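Local coordinates for leucine aminopeptidase (Fimbriiglobus ruber, PDB 7D1B), which probably acts as a zinc-dependent glutaminyl cyclase of the M28 peptidase family, cyclising the N-terminal glutamine of peptides to pyroglutamate, at residues V55-V58 and Q59-C62; V75-Q78 and E79-K83; V326-V329 and L330-W333. All coordinates share one frame; numbering follows the deposited sequence.

Contact 1. Residues V55-V58 and Q59-C62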
# COMPACT_ATOMS: atom_id res chain seq x y z
N VAL A 55 -11.50 -10.30 -0.81
CA VAL A 55 -12.02 -9.83 -2.09
C VAL A 55 -13.28 -8.99 -1.88
O VAL A 55 -13.49 -7.99 -2.58
CB VAL A 55 -12.26 -11.00 -3.05
CG1 VAL A 55 -12.99 -10.54 -4.30
CG2 VAL A 55 -10.94 -11.65 -3.41
N LYS A 56 -14.13 -9.39 -0.92
CA LYS A 56 -15.32 -8.61 -0.62
C LYS A 56 -14.97 -7.19 -0.22
O LYS A 56 -15.68 -6.25 -0.56
CB LYS A 56 -16.15 -9.30 0.47
CG LYS A 56 -17.37 -8.52 0.96
CD LYS A 56 -18.02 -9.19 2.18
CE LYS A 56 -17.21 -8.93 3.45
NZ LYS A 56 -17.79 -9.56 4.68
N TYR A 57 -13.87 -7.01 0.52
CA TYR A 57 -13.46 -5.65 0.88
C TYR A 57 -13.01 -4.86 -0.35
O TYR A 57 -13.27 -3.66 -0.44
CB TYR A 57 -12.38 -5.68 1.97
CG TYR A 57 -12.87 -6.13 3.32
CD1 TYR A 57 -14.13 -5.76 3.77
CD2 TYR A 57 -12.08 -6.92 4.14
CE1 TYR A 57 -14.58 -6.15 5.01
CE2 TYR A 57 -12.53 -7.32 5.39
CZ TYR A 57 -13.78 -6.94 5.81
OH TYR A 57 -14.25 -7.34 7.05
N VAL A 58 -12.33 -5.51 -1.31
CA VAL A 58 -12.05 -4.81 -2.57
C VAL A 58 -13.35 -4.35 -3.22
O VAL A 58 -13.47 -3.20 -3.67
CB VAL A 58 -11.23 -5.68 -3.55
CG1 VAL A 58 -11.02 -4.90 -4.85
CG2 VAL A 58 -9.90 -6.08 -2.95
N GLN A 59 -14.32 -5.26 -3.32
CA GLN A 59 -15.59 -4.92 -3.95
C GLN A 59 -16.27 -3.78 -3.20
O GLN A 59 -16.85 -2.88 -3.82
CB GLN A 59 -16.49 -6.15 -3.97
CG GLN A 59 -17.79 -5.92 -4.73
CD GLN A 59 -17.55 -5.82 -6.23
OE1 GLN A 59 -17.01 -6.75 -6.83
NE2 GLN A 59 -17.93 -4.70 -6.82
N GLN A 60 -16.24 -3.80 -1.87
CA GLN A 60 -16.89 -2.76 -1.09
C GLN A 60 -16.29 -1.39 -1.37
O GLN A 60 -17.01 -0.39 -1.59
CB GLN A 60 -16.77 -3.09 0.39
CG GLN A 60 -17.37 -2.04 1.29
CD GLN A 60 -17.24 -2.34 2.78
OE1 GLN A 60 -16.71 -3.38 3.18
NE2 GLN A 60 -17.73 -1.42 3.61
N LEU A 61 -14.95 -1.33 -1.38
CA LEU A 61 -14.29 -0.05 -1.65
C LEU A 61 -14.58 0.41 -3.07
O LEU A 61 -14.87 1.59 -3.30
CB LEU A 61 -12.79 -0.15 -1.37
CG LEU A 61 -12.42 -0.39 0.10
CD1 LEU A 61 -10.93 -0.57 0.24
CD2 LEU A 61 -12.89 0.76 0.99
N CYS A 62 -14.53 -0.50 -4.05
CA CYS A 62 -14.85 -0.10 -5.41
C CYS A 62 -16.30 0.32 -5.56
O CYS A 62 -16.60 1.19 -6.38
CB CYS A 62 -14.51 -1.22 -6.40
SG CYS A 62 -12.74 -1.50 -6.61
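V55 hands its carbonyl to Q59: Q59 N sits 2.9 Å from V55 O, and this is the first of four successive i to i+4 bonds in the middle of helix 51-63. One residue on, K56 O receives Q60 N over 2.8 Å, with the N-H bent to 152° at the hydrogen; CB of Q59 also rests against K56 O.

Y57 carries the main side-chain meeting. Its carbonyl takes the N-H of L61, and L61 CG lies 3.4 Å from Y57 O. Its ring stands alongside the Q60 side chain, both pointing the same way. Q60 CG is anti to the backbone N (chi1 178°) and the chain beyond is fully extended, which brings OE1 to the edge of the ring, near its plane, 3.6 Å from Y57 CD1. With OE1 at that edge and the amide plane turned 43° from the ring, the meeting is oxygen to ring edge and not a stack. At the far end, Y57 OH is hydrogen-bonded to H168 NE2, and H84 meets the ring edge-to-face.

V58 closes the segment. V58 O accepts from C62 N at 2.9 Å, and V58 CG1 comes within 4.2 Å of C62 SG, a loose apolar touch. V55 and V58 both pack on I318 of a loop, and V58 also on A161 of helix 153-167. The C62 side chain lies about 9 Å from that of D155, a zinc ligand.

Chemically, the backbone bonds do the holding here. The Q60 oxygen facing the ring's C-H edge should be a mildly favourable electrostatic contact, while the buried tyrosine hydroxyl is satisfied by histidine.

Contact 2. Residues V75-Q78 and E79-K83; sequences VKQQ and EVLTK
The Q77 amide has the methyl L81 CD1 over one of its faces, displaced toward the aliphatic part of the chain, where L81 CD1 is 3.5 Å from Q77 CG. The two side chains lie side by side and point the same way. The E79 carboxylate likewise shows one face to V75, whose carbonyl oxygen and CG1 both lie beneath it; V75 CG1 is 3.8 Å from E79 OE2. K76 crosses E79 at about a right angle, with K76 CD at the OE1 edge of the carboxylate, 4.0 Å from E79 OE1.

All this is i to i+3 and i to i+4 packing inside helix 72-87, an amphipathic helix of the M28 alpha/beta fold. K76 bends at its second torsion (chi2 64°), which carries the chain along the helix so that K76 CE meets V80 CG2 at 4.0 Å. K76 NZ stays 4.8 Å from E79 OE1, so any attraction between these opposite charges is probably modest. K76 and E79 each have a second conformer, so the meetings of their exposed ends hold for one conformer and are less certain.

The buried side is held by other partners. Q77 NE2 gives a hydrogen bond to Y131 O, the Q78 amide has weak bonds to R94 and to the Y131 hydroxyl, and L81 packs on L113 of strand 108-117.

At T82 the hydroxyl is beside its own backbone N (chi1 -63°) and folds back onto the preceding turn, where T82 OG1 bonds to Q78 O at 2.8 Å. A valine in its place would remove that hydroxyl and is likely to leave Q78 O with the backbone donor alone. That donor, T82 N, is 2.9 Å from Q78 O and reaches it from the face of the carbonyl plane opposite to OG1.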
# COMPACT_ATOMS: atom_id res chain seq x y z
N VAL A 75 -13.93 10.85 1.00
CA VAL A 75 -14.43 11.04 2.36
C VAL A 75 -15.15 9.78 2.85
O VAL A 75 -14.94 9.32 3.98
CB VAL A 75 -15.34 12.28 2.43
CG1 VAL A 75 -16.00 12.36 3.80
CG2 VAL A 75 -14.53 13.56 2.13
N LYS A 76 -16.00 9.20 2.00
CA LYS A 76 -16.71 7.98 2.38
C LYS A 76 -15.75 6.84 2.68
O LYS A 76 -15.91 6.12 3.66
CB LYS A 76 -17.69 7.58 1.28
CG LYS A 76 -18.43 6.28 1.55
CD LYS A 76 -19.33 6.37 2.75
CE LYS A 76 -20.15 5.09 2.88
NZ LYS A 76 -21.06 5.11 4.06
N GLN A 77 -14.74 6.66 1.82
CA GLN A 77 -13.74 5.63 2.07
C GLN A 77 -13.06 5.83 3.42
O GLN A 77 -12.81 4.86 4.16
CB GLN A 77 -12.70 5.64 0.95
CG GLN A 77 -11.49 4.78 1.23
CD GLN A 77 -10.56 4.69 0.05
OE1 GLN A 77 -10.15 3.59 -0.29
NE2 GLN A 77 -10.15 5.84 -0.53
N GLN A 78 -12.71 7.08 3.74
CA GLN A 78 -12.07 7.36 5.03
C GLN A 78 -12.96 6.95 6.19
O GLN A 78 -12.48 6.37 7.18
CB GLN A 78 -11.70 8.83 5.13
CG GLN A 78 -10.57 9.21 4.19
CD GLN A 78 -10.50 10.70 3.95
OE1 GLN A 78 -11.30 11.47 4.50
NE2 GLN A 78 -9.55 11.14 3.15
N GLU A 79 -14.27 7.21 6.08
CA GLU A 79 -15.19 6.82 7.15
C GLU A 79 -15.27 5.30 7.28
O GLU A 79 -15.22 4.76 8.39
CB GLU A 79 -16.58 7.39 6.87
CG GLU A 79 -16.59 8.92 6.92
CD GLU A 79 -17.86 9.57 6.38
OE1 GLU A 79 -18.69 8.88 5.74
OE2 GLU A 79 -18.02 10.80 6.59
N VAL A 80 -15.40 4.60 6.15
CA VAL A 80 -15.48 3.14 6.16
C VAL A 80 -14.24 2.55 6.81
O VAL A 80 -14.32 1.68 7.69
CB VAL A 80 -15.67 2.62 4.72
CG1 VAL A 80 -15.46 1.11 4.67
CG2 VAL A 80 -17.04 3.01 4.17
N LEU A 81 -13.07 3.01 6.37
CA LEU A 81 -11.82 2.45 6.89
C LEU A 81 -11.62 2.78 8.36
O LEU A 81 -11.18 1.93 9.13
CB LEU A 81 -10.64 2.97 6.06
CG LEU A 81 -10.60 2.41 4.63
CD1 LEU A 81 -9.62 3.19 3.79
CD2 LEU A 81 -10.25 0.93 4.60
N THR A 82 -11.92 4.03 8.76
CA THR A 82 -11.73 4.41 10.15
C THR A 82 -12.59 3.56 11.06
O THR A 82 -12.10 3.02 12.06
CB THR A 82 -12.04 5.90 10.33
OG1 THR A 82 -11.12 6.68 9.55
CG2 THR A 82 -11.95 6.32 11.80
N LYS A 83 -13.87 3.40 10.71
CA LYS A 83 -14.77 2.60 11.54
C LYS A 83 -14.32 1.15 11.59
O LYS A 83 -14.35 0.51 12.65
CB LYS A 83 -16.19 2.70 11.00
CG LYS A 83 -17.22 1.89 11.76
CD LYS A 83 -18.60 1.99 11.12
CE LYS A 83 -19.63 1.21 11.92
NZ LYS A 83 -21.00 1.37 11.35

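Contact 3. Residues V326-V329 and L330-W333; sequences VGNV and LLGW
From V326 to W333 the backbone is regular alpha-helix: L330, L331, G332 and W333 donate in turn to V326, G327, N328 and V329, each N to O distance being 2.9 Å, with only the G332 bond noticeably bent (153° at the hydrogen).

The side chains follow that regularity. L330 and L331 take nearly the same first torsion (chi1 -67° for L330), with CG anti to the carbonyl carbon, and each branch point is thereby swung back over the carbonyl four residues earlier. L330 CG lies 3.4 Å from V326 O, and L331 CG is 3.4 Å from G327 O. Beyond these, the meeting of V326 with L330 is loose, V326 CG1 to L330 CD1 being 4.4 Å.

W333 does the reverse. Its CG is anti to the backbone N (chi1 172°), so only CB stays close to the preceding turn, 3.4 Å from V329 O, while the indole is carried off toward other parts of the fold. Two side chains find their polar partners beyond this stretch: W333 NE1 bonds to a glycerol, probably from the crystallisation liquor, and the buried N328 OD1 accepts from the backbone N of F47.

Every residue here is buried, because helix 320-336 is covered from several directions. V326 and L330 face the sheet, resting on L232 of strand 225-232, and they also meet helix 153-167, where L331 joins L330 on L166. V329 and W333 pack on helix 253-266, V329 at V266 and W333 farther back along it at L255 and L259, so that the indole bridges that helix to V230 on the strand.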
# COMPACT_ATOMS: atom_id res chain seq x y z
N VAL A 326 0.09 -12.77 0.29
CA VAL A 326 0.80 -11.54 0.65
C VAL A 326 0.56 -11.17 2.11
O VAL A 326 1.50 -10.78 2.83
CB VAL A 326 0.47 -10.41 -0.34
CG1 VAL A 326 1.06 -9.08 0.12
CG2 VAL A 326 0.97 -10.78 -1.74
N GLY A 327 -0.68 -11.34 2.59
CA GLY A 327 -0.95 -11.08 3.99
C GLY A 327 -0.14 -11.94 4.93
O GLY A 327 0.39 -11.46 5.94
N ASN A 328 -0.00 -13.23 4.61
CA ASN A 328 0.79 -14.10 5.46
C ASN A 328 2.26 -13.75 5.41
O ASN A 328 2.94 -13.87 6.42
CB ASN A 328 0.52 -15.55 5.09
CG ASN A 328 -0.71 -16.08 5.79
OD1 ASN A 328 -0.93 -15.82 6.98
ND2 ASN A 328 -1.48 -16.88 5.09
N VAL A 329 2.76 -13.30 4.26
CA VAL A 329 4.16 -12.85 4.21
C VAL A 329 4.35 -11.64 5.11
O VAL A 329 5.32 -11.57 5.87
CB VAL A 329 4.59 -12.60 2.76
CG1 VAL A 329 5.96 -11.93 2.71
CG2 VAL A 329 4.60 -13.92 2.00
N LEU A 330 3.43 -10.67 5.04
CA LEU A 330 3.54 -9.50 5.91
C LEU A 330 3.50 -9.89 7.38
O LEU A 330 4.29 -9.40 8.19
CB LEU A 330 2.41 -8.52 5.62
CG LEU A 330 2.44 -7.85 4.25
CD1 LEU A 330 1.13 -7.13 4.01
CD2 LEU A 330 3.61 -6.87 4.18
N LEU A 331 2.57 -10.79 7.75
CA LEU A 331 2.48 -11.18 9.16
C LEU A 331 3.72 -11.96 9.59
O LEU A 331 4.17 -11.82 10.74
CB LEU A 331 1.21 -11.99 9.41
CG LEU A 331 -0.09 -11.21 9.28
CD1 LEU A 331 -1.26 -12.14 9.52
CD2 LEU A 331 -0.11 -10.02 10.24
N GLY A 332 4.30 -12.76 8.70
CA GLY A 332 5.52 -13.46 9.07
C GLY A 332 6.68 -12.51 9.28
O GLY A 332 7.43 -12.63 10.25
N TRP A 333 6.82 -11.54 8.38
CA TRP A 333 7.82 -10.48 8.51
C TRP A 333 7.68 -9.77 9.85
O TRP A 333 8.68 -9.56 10.56
CB TRP A 333 7.64 -9.51 7.33
CG TRP A 333 8.46 -8.25 7.41
CD1 TRP A 333 9.82 -8.14 7.51
CD2 TRP A 333 7.94 -6.91 7.34
NE1 TRP A 333 10.18 -6.80 7.52
CE2 TRP A 333 9.05 -6.03 7.41
CE3 TRP A 333 6.65 -6.37 7.25
CZ2 TRP A 333 8.90 -4.64 7.35
CZ3 TRP A 333 6.50 -4.99 7.20
CH2 TRP A 333 7.62 -4.14 7.26

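Along the chain the three contacts come in series; each closes only a turn or so of helix, and none nests within or crosses another. Helix 72-87, carrying contact 2, is the next helix after helix 51-63, which carries contact 1, and the two contacts touch: Q60 NE2 lies 3.6 Å from V80 CG1, and L61 meets Q77. Contact 3 comes near the C-terminal end, on helix 320-336, with its nearest atoms about 11 Å from contact 1 and about 14 Å from contact 2. Helix 153-167 packs against both contact 1 and contact 3 and so joins them. On the sheet, contact 2 reaches strand 108-117 and contact 3 strand 225-232.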